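Local coordinates for protein prolyl-tRNA synthetase (Giardia lamblia ATCC 50803, PDB 3IAL) that probably joins L-proline to its cognate tRNA at the expense of ATP, and is captured here with prolyl-adenylate bound, at residues V450-E454 and A481-E485. Numbering follows the deposited sequence.
Sequences VACIE and ACSAE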
ATOM      1  N   VAL B 450      -8.126  21.566  37.444  1.00 30.61           N
ATOM      2  CA  VAL B 450      -9.326  20.743  37.572  1.00 32.42           C
ATOM      3  C   VAL B 450     -10.562  21.395  36.939  1.00 31.96           C
ATOM      4  O   VAL B 450     -11.313  20.745  36.218  1.00 31.92           O
ATOM      5  CB  VAL B 450      -9.632  20.434  39.061  1.00 32.76           C
ATOM      6  CG1 VAL B 450     -11.036  19.880  39.217  1.00 29.52           C
ATOM      7  CG2 VAL B 450      -8.591  19.471  39.622  1.00 32.90           C
ATOM      8  N   ALA B 451     -10.782  22.672  37.232  1.00 32.82           N
ATOM      9  CA  ALA B 451     -11.919  23.408  36.660  1.00 34.25           C
ATOM     10  C   ALA B 451     -11.816  23.481  35.138  1.00 34.70           C
ATOM     11  O   ALA B 451     -12.835  23.435  34.446  1.00 36.83           O
ATOM     12  CB  ALA B 451     -12.018  24.812  37.252  1.00 31.28           C
ATOM     13  N   CYS B 452     -10.589  23.584  34.627  1.00 34.50           N
ATOM     14  CA  CYS B 452     -10.351  23.617  33.186  1.00 34.45           C
ATOM     15  C   CYS B 452     -10.763  22.292  32.555  1.00 33.41           C
ATOM     16  O   CYS B 452     -11.565  22.257  31.619  1.00 33.15           O
ATOM     17  CB  CYS B 452      -8.881  23.903  32.885  1.00 34.17           C
ATOM     18  SG  CYS B 452      -8.449  23.769  31.136  1.00 36.54           S
ATOM     19  N   ILE B 453     -10.213  21.209  33.090  1.00 33.04           N
ATOM     20  CA  ILE B 453     -10.530  19.860  32.643  1.00 34.00           C
ATOM     21  C   ILE B 453     -12.044  19.608  32.647  1.00 35.85           C
ATOM     22  O   ILE B 453     -12.595  19.137  31.650  1.00 37.13           O
ATOM     23  CB  ILE B 453      -9.805  18.801  33.511  1.00 31.95           C
ATOM     24  CG1 ILE B 453      -8.288  18.860  33.268  1.00 32.85           C
ATOM     25  CG2 ILE B 453     -10.321  17.397  33.211  1.00 30.58           C
ATOM     26  CD1 ILE B 453      -7.858  18.770  31.795  1.00 27.32           C
ATOM     27  N   GLU B 454     -12.704  19.949  33.752  1.00 35.84           N
ATOM     28  CA  GLU B 454     -14.134  19.683  33.912  1.00 38.06           C
ATOM     29  C   GLU B 454     -15.024  20.578  33.035  1.00 38.02           C
ATOM     30  O   GLU B 454     -15.950  20.084  32.392  1.00 36.92           O
ATOM     31  CB  GLU B 454     -14.551  19.839  35.385  1.00 38.61           C
ATOM     32  CG  GLU B 454     -14.042  18.740  36.304  1.00 40.81           C
ATOM     33  CD  GLU B 454     -14.518  18.899  37.746  1.00 42.70           C
ATOM     34  OE1 GLU B 454     -14.932  20.010  38.133  1.00 36.77           O
ATOM     35  OE2 GLU B 454     -14.469  17.903  38.498  1.00 47.53           O
ATOM     36  N   ALA B 481      -8.672  13.318  40.919  1.00 35.28           N
ATOM     37  CA  ALA B 481      -9.509  14.512  41.081  1.00 36.32           C
ATOM     38  C   ALA B 481     -10.442  14.738  39.898  1.00 37.03           C
ATOM     39  O   ALA B 481     -11.599  15.089  40.094  1.00 36.46           O
ATOM     40  CB  ALA B 481      -8.638  15.747  41.296  1.00 37.69           C
ATOM     41  N   CYS B 482      -9.941  14.534  38.680  1.00 38.05           N
ATOM     42  CA  CYS B 482     -10.707  14.854  37.469  1.00 37.71           C
ATOM     43  C   CYS B 482     -10.462  13.928  36.265  1.00 38.02           C
ATOM     44  O   CYS B 482     -10.916  14.226  35.164  1.00 39.22           O
ATOM     45  CB  CYS B 482     -10.403  16.298  37.062  1.00 38.09           C
ATOM     46  SG  CYS B 482      -8.653  16.615  36.709  1.00 37.88           S
ATOM     47  N   SER B 483      -9.760  12.815  36.471  1.00 37.72           N
ATOM     48  CA  SER B 483      -9.488  11.836  35.408  1.00 38.15           C
ATOM     49  C   SER B 483      -8.575  12.358  34.292  1.00 37.93           C
ATOM     50  O   SER B 483      -8.545  11.797  33.197  1.00 39.43           O
ATOM     51  CB  SER B 483     -10.798  11.294  34.822  1.00 38.20           C
ATOM     52  OG  SER B 483     -11.646  10.838  35.855  1.00 38.89           O
ATOM     53  N   ALA B 484      -7.826  13.419  34.577  1.00 36.98           N
ATOM     54  CA  ALA B 484      -6.859  13.956  33.626  1.00 36.50           C
ATOM     55  C   ALA B 484      -5.476  13.485  34.019  1.00 35.57           C
ATOM     56  O   ALA B 484      -5.185  13.255  35.200  1.00 34.84           O
ATOM     57  CB  ALA B 484      -6.911  15.478  33.600  1.00 34.68           C
ATOM     58  N   GLU B 485      -4.611  13.353  33.028  1.00 34.85           N
ATOM     59  CA  GLU B 485      -3.257  12.905  33.289  1.00 35.32           C
ATOM     60  C   GLU B 485      -2.232  13.894  32.789  1.00 32.78           C
ATOM     61  O   GLU B 485      -2.469  14.629  31.829  1.00 31.47           O
ATOM     62  CB  GLU B 485      -3.022  11.537  32.669  1.00 37.43           C
ATOM     63  CG  GLU B 485      -3.093  11.490  31.164  1.00 43.33           C
ATOM     64  CD  GLU B 485      -3.103  10.063  30.655  1.00 47.72           C
ATOM     65  OE1 GLU B 485      -3.936   9.270  31.148  1.00 49.82           O
ATOM     66  OE2 GLU B 485      -2.279   9.741  29.771  1.00 48.56           O
TER
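In the C-terminal domain of prolyl-tRNA synthetase, helix 446-455 lies against the C-terminal part of helix 472-482 and the connection leading to strand 485-489, meeting them through Val-450 and Ile-453, one turn apart. Cys-482 lies between the two: its SG meets Val-450 CG2 at 4.1 Å and Ile-453 CG2 at 4.0 Å. With chi1 at 60°, that sulfur is set between its own backbone N and carbonyl carbon, a rotation that turns it toward Val-450 CG2 and Ile-453 CB and CG2. Val-450 also reaches the methyl of Ala-481, CG2 to CB 4.1 Å. On the other side of the sulfur, Ile-453 CG1 rests 3.7 Å from Ala-484 CB, and its CD1 lies alongside the same methyl at 3.9 Å. Ser-483 has a positive phi (67°), and after it the chain runs extended, with Ala-484 facing the isoleucine. No hydrogen bond crosses this mainly apolar interface, where Ile-453 CG2 also lies 3.8 Å from Cys-482 O and the exposed Glu-454 runs along the margin. Glu-485 then enters strand 485-489, bonded through its backbone to Ala-515 of strand 510-515, and Lys-516 just past that strand touches both Ile-453 and Ser-483.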